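Alcohol dehydrogenase superfamily protein (PDB 3GAZ) probably works as an NADP-dependent oxidoreductase of the medium-chain dehydrogenase/reductase superfamily, although its substrate is not established. Local coordinates at residues V35-E40 against M69-T74; G151-I156 against G216-Y221; P30-V35 against G79-S84. All blocks are in the same frame, centred on the assembly; numbering follows the deposited sequence.

In the fold
Contacts 1 and 3 lie in the GroES-like part of the chain, whereas contact 2 lies in the nucleotide-binding part, about 35 Å from contact 1, centre to centre, and across the centre of the chain. Contacts 1 and 2 are buried. Contact 3 is a surface contact, continuous with contact 1 through strand 34-39, and the two share Val35. The strand pairing is antiparallel in contact 1 and parallel in contact 2. Each of these two adds a side-chain carboxylate to the backbone bonds: Glu40 accepts a hydrogen bond from a threonine hydroxyl, Asp218 one from a backbone N-H. Contact 3 joins a turn and the start of strand 34-39 to the loop after strand 70-78.

Contact 1 of 3, residues V35-E40 against M69-T74; sequences VLVQIE and MDLAGT
The carboxylate of Glu40 reaches Thr74 through matching torsions: CG of Glu40 lies opposite its own carbonyl carbon (chi1 -66°) with the chain extended beyond it, and OG1 of Thr74 takes the equivalent place beside its backbone N (chi1 -63°). Thr74 OG1 donates to Glu40 OE2 at 2.7 Å, meeting that oxygen nearly end-on. The backbones pair antiparallel, although the short strand segments run at 104° to each other, and the chain turns a corner at Glu40. Gln38 and Thr74 are a hydrogen-bonded pair, with Gln38 N to Thr74 O at 2.7 Å and Thr74 N to Gln38 O at 2.9 Å. At the corner, Glu40 N gives to Ala72 O at 3.0 Å. Gly73 faces Ile39, and a CB on it would clash with Gln38 O. Ile39 CD1 meets Leu71 CD2 at 3.8 Å, the two side chains crossing at about a right angle, while Leu116 covers Val37 and Leu71. Met125 of helix 125-129 packs on the side chains of Glu40 and Thr74. Replacing Glu40 by alanine would probably leave the Thr74 hydroxyl without this acceptor and set it free to turn. In this corner of the GroES-like domain, the Thr74 hydroxyl probably eases the negative charge of Glu40.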
loop_
_atom_site.group_PDB
_atom_site.type_symbol
_atom_site.label_atom_id
_atom_site.label_comp_id
_atom_site.label_asym_id
_atom_site.label_seq_id
_atom_site.Cartn_x
_atom_site.Cartn_y
_atom_site.Cartn_z
ATOM N N VAL A 35 -7.941 -11.090 -12.392
ATOM C CA VAL A 35 -7.569 -11.835 -13.588
ATOM C C VAL A 35 -6.052 -11.739 -13.638
ATOM O O VAL A 35 -5.477 -10.765 -13.147
ATOM C CB VAL A 35 -8.158 -11.234 -14.897
ATOM C CG1 VAL A 35 -9.672 -11.354 -14.894
ATOM C CG2 VAL A 35 -7.723 -9.784 -15.060
ATOM N N LEU A 36 -5.400 -12.755 -14.194
ATOM C CA LEU A 36 -3.950 -12.733 -14.300
ATOM C C LEU A 36 -3.624 -12.177 -15.670
ATOM O O LEU A 36 -4.030 -12.735 -16.687
ATOM C CB LEU A 36 -3.362 -14.141 -14.156
ATOM C CG LEU A 36 -1.831 -14.208 -14.203
ATOM C CD1 LEU A 36 -1.244 -13.456 -13.009
ATOM C CD2 LEU A 36 -1.370 -15.662 -14.193
ATOM N N VAL A 37 -2.896 -11.069 -15.696
ATOM C CA VAL A 37 -2.543 -10.449 -16.956
ATOM C C VAL A 37 -1.117 -10.738 -17.364
ATOM O O VAL A 37 -0.187 -10.556 -16.580
ATOM C CB VAL A 37 -2.707 -8.914 -16.900
ATOM C CG1 VAL A 37 -2.314 -8.300 -18.250
ATOM C CG2 VAL A 37 -4.145 -8.552 -16.540
ATOM N N GLN A 38 -0.951 -11.213 -18.590
ATOM C CA GLN A 38 0.378 -11.462 -19.113
ATOM C C GLN A 38 0.684 -10.110 -19.736
ATOM O O GLN A 38 0.086 -9.734 -20.746
ATOM C CB GLN A 38 0.347 -12.550 -20.180
ATOM C CG GLN A 38 1.704 -12.846 -20.789
ATOM C CD GLN A 38 1.698 -14.118 -21.609
ATOM O OE1 GLN A 38 0.870 -14.289 -22.505
ATOM N NE2 GLN A 38 2.626 -15.021 -21.307
ATOM N N ILE A 39 1.589 -9.371 -19.107
ATOM C CA ILE A 39 1.944 -8.033 -19.556
ATOM C C ILE A 39 2.842 -8.011 -20.784
ATOM O O ILE A 39 3.930 -8.587 -20.781
ATOM C CB ILE A 39 2.628 -7.250 -18.409
ATOM C CG1 ILE A 39 1.682 -7.179 -17.202
ATOM C CG2 ILE A 39 3.008 -5.851 -18.886
ATOM C CD1 ILE A 39 2.297 -6.542 -15.954
ATOM N N GLU A 40 2.380 -7.334 -21.831
ATOM C CA GLU A 40 3.151 -7.230 -23.065
ATOM C C GLU A 40 3.842 -5.869 -23.186
ATOM O O GLU A 40 4.912 -5.760 -23.783
ATOM C CB GLU A 40 2.237 -7.507 -24.270
ATOM C CG GLU A 40 1.736 -8.955 -24.282
ATOM C CD GLU A 40 0.798 -9.280 -25.432
ATOM O OE1 GLU A 40 1.116 -8.929 -26.587
ATOM O OE2 GLU A 40 -0.254 -9.907 -25.176
HETATM N N MSE A 69 3.105 1.799 -13.357
HETATM C CA MSE A 69 1.682 1.882 -13.041
HETATM C C MSE A 69 0.718 1.451 -14.150
HETATM O O MSE A 69 -0.367 0.932 -13.866
HETATM C CB MSE A 69 1.350 3.320 -12.609
HETATM C CG MSE A 69 2.283 3.879 -11.537
HETATM SE SE MSE A 69 2.010 5.654 -11.190
HETATM C CE MSE A 69 3.138 6.358 -12.184
ATOM N N ASP A 70 1.105 1.682 -15.403
ATOM C CA ASP A 70 0.265 1.345 -16.557
ATOM C C ASP A 70 0.667 0.040 -17.246
ATOM O O ASP A 70 1.846 -0.313 -17.296
ATOM C CB ASP A 70 0.330 2.447 -17.622
ATOM C CG ASP A 70 -0.292 3.762 -17.171
ATOM O OD1 ASP A 70 -1.372 3.733 -16.542
ATOM O OD2 ASP A 70 0.292 4.831 -17.476
ATOM N N LEU A 71 -0.321 -0.664 -17.793
ATOM C CA LEU A 71 -0.032 -1.890 -18.515
ATOM C C LEU A 71 -0.973 -2.130 -19.682
ATOM O O LEU A 71 -2.017 -1.484 -19.815
ATOM C CB LEU A 71 -0.066 -3.107 -17.581
ATOM C CG LEU A 71 -1.358 -3.541 -16.878
ATOM C CD1 LEU A 71 -2.403 -4.011 -17.886
ATOM C CD2 LEU A 71 -1.022 -4.678 -15.914
ATOM N N ALA A 72 -0.561 -3.059 -20.536
ATOM C CA ALA A 72 -1.336 -3.485 -21.691
ATOM C C ALA A 72 -0.873 -4.918 -21.899
ATOM O O ALA A 72 0.329 -5.186 -21.938
ATOM C CB ALA A 72 -1.006 -2.636 -22.911
ATOM N N GLY A 73 -1.813 -5.846 -22.007
ATOM C CA GLY A 73 -1.421 -7.230 -22.197
ATOM C C GLY A 73 -2.584 -8.137 -22.537
ATOM O O GLY A 73 -3.570 -7.707 -23.134
ATOM N N THR A 74 -2.464 -9.398 -22.142
ATOM C CA THR A 74 -3.491 -10.392 -22.410
ATOM C C THR A 74 -3.848 -11.167 -21.147
ATOM O O THR A 74 -2.988 -11.459 -20.316
ATOM C CB THR A 74 -3.006 -11.394 -23.485
ATOM O OG1 THR A 74 -2.773 -10.698 -24.716
ATOM C CG2 THR A 74 -4.046 -12.483 -23.718
#

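Contact 2 of 3, residues G151-I156 against G216-Y221; sequences GQTVLI and GFDLVY
Residues Thr153-Ile156 and Leu219-Tyr221 run parallel, their axes 15° apart, joined by backbone bonds in which each donor lies nearly in line with the C=O. Leu219 N gives to Thr153 O, Leu155 N to Leu219 O at 2.8 Å, and Tyr221 N to Leu155 O. Before this pairing the chain turns a corner at Asp218, which bonds Thr153 twice. Asp218 N gives to Thr153 OG1 at 2.9 Å, and Thr153 N gives to Asp218 OD2 at 2.9 Å, on the anti side and tilted out of the carboxylate plane. A chi1 of 53° sets Thr153 OG1 between its backbone N and carbonyl carbon, where it also reaches a water held by Gly216 O. Asp218 OD1 makes a salt bridge with Lys237, a second partner that helps to fix the carboxylate. Leu155 CB lies over one face of the Phe217 ring, 3.9 Å from its centroid, and CD2 of the same leucine touches the ring at CD2 and CE2. On the opposite face of the sheet, Val154 and Leu219 lie side by side, and Ile156 CD1 packs on Tyr221 CB at 3.6 Å. These are the two central strands of the Rossmann sheet (order 3-2-1-4-5-6), flanked by strands 177-182 and 240-244. Tyr207 of helix 204-212 and Ala235 of helix 227-235 cover Leu155 and Phe217, while Tyr221 OH bonds Thr137 O of helix 132-145.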
loop_
_atom_site.group_PDB
_atom_site.type_symbol
_atom_site.label_atom_id
_atom_site.label_comp_id
_atom_site.label_asym_id
_atom_site.label_seq_id
_atom_site.Cartn_x
_atom_site.Cartn_y
_atom_site.Cartn_z
ATOM N N GLY A 151 -19.010 23.537 -26.814
ATOM C CA GLY A 151 -18.976 24.966 -27.065
ATOM C C GLY A 151 -18.134 25.799 -26.112
ATOM O O GLY A 151 -17.881 26.974 -26.380
ATOM N N GLN A 152 -17.701 25.216 -24.998
ATOM C CA GLN A 152 -16.888 25.968 -24.051
ATOM C C GLN A 152 -15.466 26.117 -24.561
ATOM O O GLN A 152 -14.966 25.267 -25.296
ATOM C CB GLN A 152 -16.848 25.276 -22.686
ATOM C CG GLN A 152 -18.147 25.326 -21.901
ATOM C CD GLN A 152 -18.008 24.695 -20.528
ATOM O OE1 GLN A 152 -17.511 23.575 -20.395
ATOM N NE2 GLN A 152 -18.450 25.408 -19.499
ATOM N N THR A 153 -14.820 27.209 -24.178
ATOM C CA THR A 153 -13.443 27.440 -24.574
ATOM C C THR A 153 -12.588 26.769 -23.509
ATOM O O THR A 153 -12.788 26.992 -22.312
ATOM C CB THR A 153 -13.114 28.938 -24.631
ATOM O OG1 THR A 153 -13.467 29.552 -23.386
ATOM C CG2 THR A 153 -13.878 29.602 -25.771
ATOM N N VAL A 154 -11.648 25.940 -23.949
ATOM C CA VAL A 154 -10.781 25.215 -23.030
ATOM C C VAL A 154 -9.313 25.472 -23.328
ATOM O O VAL A 154 -8.883 25.397 -24.473
ATOM C CB VAL A 154 -11.035 23.683 -23.111
ATOM C CG1 VAL A 154 -10.045 22.935 -22.226
ATOM C CG2 VAL A 154 -12.464 23.370 -22.690
ATOM N N LEU A 155 -8.553 25.777 -22.282
ATOM C CA LEU A 155 -7.125 26.026 -22.416
ATOM C C LEU A 155 -6.362 24.924 -21.689
ATOM O O LEU A 155 -6.519 24.750 -20.476
ATOM C CB LEU A 155 -6.756 27.376 -21.799
ATOM C CG LEU A 155 -5.253 27.663 -21.728
ATOM C CD1 LEU A 155 -4.689 27.783 -23.139
ATOM C CD2 LEU A 155 -5.002 28.933 -20.929
ATOM N N ILE A 156 -5.559 24.169 -22.430
ATOM C CA ILE A 156 -4.760 23.107 -21.836
ATOM C C ILE A 156 -3.327 23.608 -21.714
ATOM O O ILE A 156 -2.697 23.932 -22.719
ATOM C CB ILE A 156 -4.745 21.829 -22.710
ATOM C CG1 ILE A 156 -6.169 21.310 -22.919
ATOM C CG2 ILE A 156 -3.868 20.763 -22.048
ATOM C CD1 ILE A 156 -6.872 20.907 -21.640
ATOM N N GLY A 216 -11.068 35.544 -21.498
ATOM C CA GLY A 216 -10.451 34.437 -20.794
ATOM C C GLY A 216 -11.139 33.172 -21.269
ATOM O O GLY A 216 -12.014 33.233 -22.135
ATOM N N PHE A 217 -10.766 32.031 -20.699
ATOM C CA PHE A 217 -11.333 30.742 -21.093
ATOM C C PHE A 217 -12.301 30.171 -20.048
ATOM O O PHE A 217 -12.090 30.336 -18.849
ATOM C CB PHE A 217 -10.195 29.739 -21.320
ATOM C CG PHE A 217 -9.146 30.212 -22.291
ATOM C CD1 PHE A 217 -9.219 29.872 -23.640
ATOM C CD2 PHE A 217 -8.093 31.011 -21.859
ATOM C CE1 PHE A 217 -8.253 30.323 -24.544
ATOM C CE2 PHE A 217 -7.124 31.466 -22.753
ATOM C CZ PHE A 217 -7.205 31.122 -24.096
ATOM N N ASP A 218 -13.351 29.488 -20.507
ATOM C CA ASP A 218 -14.325 28.888 -19.591
ATOM C C ASP A 218 -13.661 27.856 -18.679
ATOM O O ASP A 218 -13.979 27.757 -17.490
ATOM C CB ASP A 218 -15.443 28.177 -20.357
ATOM C CG ASP A 218 -16.262 29.112 -21.223
ATOM O OD1 ASP A 218 -16.670 30.185 -20.730
ATOM O OD2 ASP A 218 -16.510 28.762 -22.396
ATOM N N LEU A 219 -12.736 27.087 -19.249
ATOM C CA LEU A 219 -12.048 26.038 -18.502
ATOM C C LEU A 219 -10.544 26.014 -18.768
ATOM O O LEU A 219 -10.114 26.048 -19.917
ATOM C CB LEU A 219 -12.659 24.681 -18.876
ATOM C CG LEU A 219 -12.112 23.396 -18.249
ATOM C CD1 LEU A 219 -12.208 23.460 -16.723
ATOM C CD2 LEU A 219 -12.919 22.214 -18.786
ATOM N N VAL A 220 -9.747 25.968 -17.702
ATOM C CA VAL A 220 -8.292 25.905 -17.841
ATOM C C VAL A 220 -7.750 24.668 -17.125
ATOM O O VAL A 220 -7.997 24.476 -15.935
ATOM C CB VAL A 220 -7.592 27.140 -17.235
ATOM C CG1 VAL A 220 -6.074 27.005 -17.402
ATOM C CG2 VAL A 220 -8.084 28.423 -17.915
ATOM N N TYR A 221 -7.020 23.825 -17.849
ATOM C CA TYR A 221 -6.451 22.634 -17.233
ATOM C C TYR A 221 -4.938 22.760 -17.109
ATOM O O TYR A 221 -4.214 22.732 -18.104
ATOM C CB TYR A 221 -6.786 21.370 -18.037
ATOM C CG TYR A 221 -6.613 20.088 -17.234
ATOM C CD1 TYR A 221 -5.485 19.887 -16.437
ATOM C CD2 TYR A 221 -7.579 19.086 -17.265
ATOM C CE1 TYR A 221 -5.323 18.720 -15.688
ATOM C CE2 TYR A 221 -7.427 17.911 -16.519
ATOM C CZ TYR A 221 -6.298 17.737 -15.732
ATOM O OH TYR A 221 -6.138 16.587 -14.988
HETATM O O HOH W 1 -14.031 32.156 -23.690
#

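Contact 3 of 3, residues P30-V35 against G79-S84; sequences PAPGQV and GPEVDS
Val82 drives its CG2 methyl against the backbone of Gly33, 3.3 Å from Gly33 C, in the tight part of the contact. Its other methyl, CG1, meets Val35 CG1 at 3.8 Å, the two side chains roughly perpendicular. A chi1 of 172° turns Val82 CG1 away from its own backbone N, and the two branches thus reach Val35 and Gly33 separately. Beside them Gly79 N gives to Gln34 O at 2.8 Å. Gly79 is pressed close here, since a CB would run into the carbonyl oxygens of Ala31 and Gln34. Also close, Pro32 CA makes a CA-H...O contact of 3.2 Å with Pro80 O. The first loop is a type II beta turn from Ala31 to Gln34, with Gly33 in its third position at a positive phi (88°). Gln34 N to Ala31 O closes the turn, and Gly33 N ties it to Pro80 O at 2.9 Å. The turn is braced from within by Gln34, whose OE1 receives Ala31 N in the carbonyl plane, on a lone pair, at 2.7 Å. It leads into strand 34-39 on the surface of the GroES-like part of the chain, where Gly33 and Val35 also bond the backbone of Ala113 and Val111. On the solvent side the packing is sparser: Pro32 CG stands 4.2 Å from Pro80 CD, and the exposed Glu81 lays OE2 beside Pro32 CB, at 3.8 Å.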
loop_
_atom_site.group_PDB
_atom_site.type_symbol
_atom_site.label_atom_id
_atom_site.label_comp_id
_atom_site.label_asym_id
_atom_site.label_seq_id
_atom_site.Cartn_x
_atom_site.Cartn_y
_atom_site.Cartn_z
ATOM N N PRO A 30 -4.302 -15.197 -9.364
ATOM C CA PRO A 30 -5.525 -14.399 -9.265
ATOM C C PRO A 30 -6.505 -14.827 -8.179
ATOM O O PRO A 30 -6.929 -15.981 -8.126
ATOM C CB PRO A 30 -6.128 -14.530 -10.659
ATOM C CG PRO A 30 -5.760 -15.934 -11.029
ATOM C CD PRO A 30 -4.310 -16.017 -10.590
ATOM N N ALA A 31 -6.856 -13.882 -7.314
ATOM C CA ALA A 31 -7.811 -14.130 -6.238
ATOM C C ALA A 31 -9.192 -13.884 -6.831
ATOM O O ALA A 31 -9.307 -13.435 -7.971
ATOM C CB ALA A 31 -7.560 -13.166 -5.079
ATOM N N PRO A 32 -10.259 -14.186 -6.077
ATOM C CA PRO A 32 -11.590 -13.946 -6.640
ATOM C C PRO A 32 -11.703 -12.476 -7.040
ATOM O O PRO A 32 -11.236 -11.596 -6.320
ATOM C CB PRO A 32 -12.522 -14.299 -5.483
ATOM C CG PRO A 32 -11.765 -15.367 -4.757
ATOM C CD PRO A 32 -10.353 -14.815 -4.747
ATOM N N GLY A 33 -12.311 -12.210 -8.188
ATOM C CA GLY A 33 -12.451 -10.835 -8.625
ATOM C C GLY A 33 -11.270 -10.329 -9.437
ATOM O O GLY A 33 -11.344 -9.245 -10.012
ATOM N N GLN A 34 -10.186 -11.101 -9.487
ATOM C CA GLN A 34 -8.992 -10.712 -10.247
ATOM C C GLN A 34 -8.776 -11.583 -11.482
ATOM O O GLN A 34 -9.336 -12.675 -11.602
ATOM C CB GLN A 34 -7.720 -10.851 -9.399
ATOM C CG GLN A 34 -7.663 -10.090 -8.093
ATOM C CD GLN A 34 -6.305 -10.247 -7.421
ATOM O OE1 GLN A 34 -5.820 -11.367 -7.227
ATOM N NE2 GLN A 34 -5.683 -9.128 -7.067
ATOM N N VAL A 35 -7.941 -11.090 -12.392
ATOM C CA VAL A 35 -7.569 -11.835 -13.588
ATOM C C VAL A 35 -6.052 -11.739 -13.638
ATOM O O VAL A 35 -5.477 -10.765 -13.147
ATOM C CB VAL A 35 -8.158 -11.234 -14.897
ATOM C CG1 VAL A 35 -9.672 -11.354 -14.894
ATOM C CG2 VAL A 35 -7.723 -9.784 -15.060
ATOM N N GLY A 79 -9.655 -15.400 -12.105
ATOM C CA GLY A 79 -9.962 -15.862 -10.767
ATOM C C GLY A 79 -11.445 -16.154 -10.650
ATOM O O GLY A 79 -12.206 -15.898 -11.587
ATOM N N PRO A 80 -11.888 -16.716 -9.518
ATOM C CA PRO A 80 -13.309 -17.021 -9.329
ATOM C C PRO A 80 -14.122 -15.728 -9.289
ATOM O O PRO A 80 -13.571 -14.652 -9.056
ATOM C CB PRO A 80 -13.327 -17.744 -7.982
ATOM C CG PRO A 80 -11.984 -18.411 -7.936
ATOM C CD PRO A 80 -11.072 -17.323 -8.452
ATOM N N GLU A 81 -15.426 -15.834 -9.524
ATOM C CA GLU A 81 -16.317 -14.679 -9.484
ATOM C C GLU A 81 -16.037 -13.584 -10.514
ATOM O O GLU A 81 -16.423 -12.435 -10.314
ATOM C CB GLU A 81 -16.302 -14.068 -8.077
ATOM C CG GLU A 81 -16.902 -14.972 -7.006
ATOM C CD GLU A 81 -16.674 -14.450 -5.597
ATOM O OE1 GLU A 81 -17.014 -13.278 -5.327
ATOM O OE2 GLU A 81 -16.160 -15.216 -4.754
ATOM N N VAL A 82 -15.370 -13.929 -11.610
ATOM C CA VAL A 82 -15.081 -12.946 -12.653
ATOM C C VAL A 82 -15.750 -13.353 -13.962
ATOM O O VAL A 82 -15.521 -14.448 -14.466
ATOM C CB VAL A 82 -13.563 -12.804 -12.898
ATOM C CG1 VAL A 82 -13.311 -11.926 -14.120
ATOM C CG2 VAL A 82 -12.897 -12.198 -11.678
ATOM N N ASP A 83 -16.573 -12.465 -14.510
ATOM C CA ASP A 83 -17.272 -12.754 -15.761
ATOM C C ASP A 83 -17.086 -11.652 -16.804
ATOM O O ASP A 83 -17.594 -11.752 -17.920
ATOM C CB ASP A 83 -18.769 -12.954 -15.492
ATOM C CG ASP A 83 -19.420 -11.732 -14.872
ATOM O OD1 ASP A 83 -19.245 -10.619 -15.414
ATOM O OD2 ASP A 83 -20.113 -11.879 -13.842
ATOM N N SER A 84 -16.359 -10.601 -16.438
ATOM C CA SER A 84 -16.125 -9.487 -17.348
ATOM C C SER A 84 -14.993 -9.750 -18.343
ATOM O O SER A 84 -14.873 -9.052 -19.348
ATOM C CB SER A 84 -15.828 -8.217 -16.548
ATOM O OG SER A 84 -14.780 -8.437 -15.620
#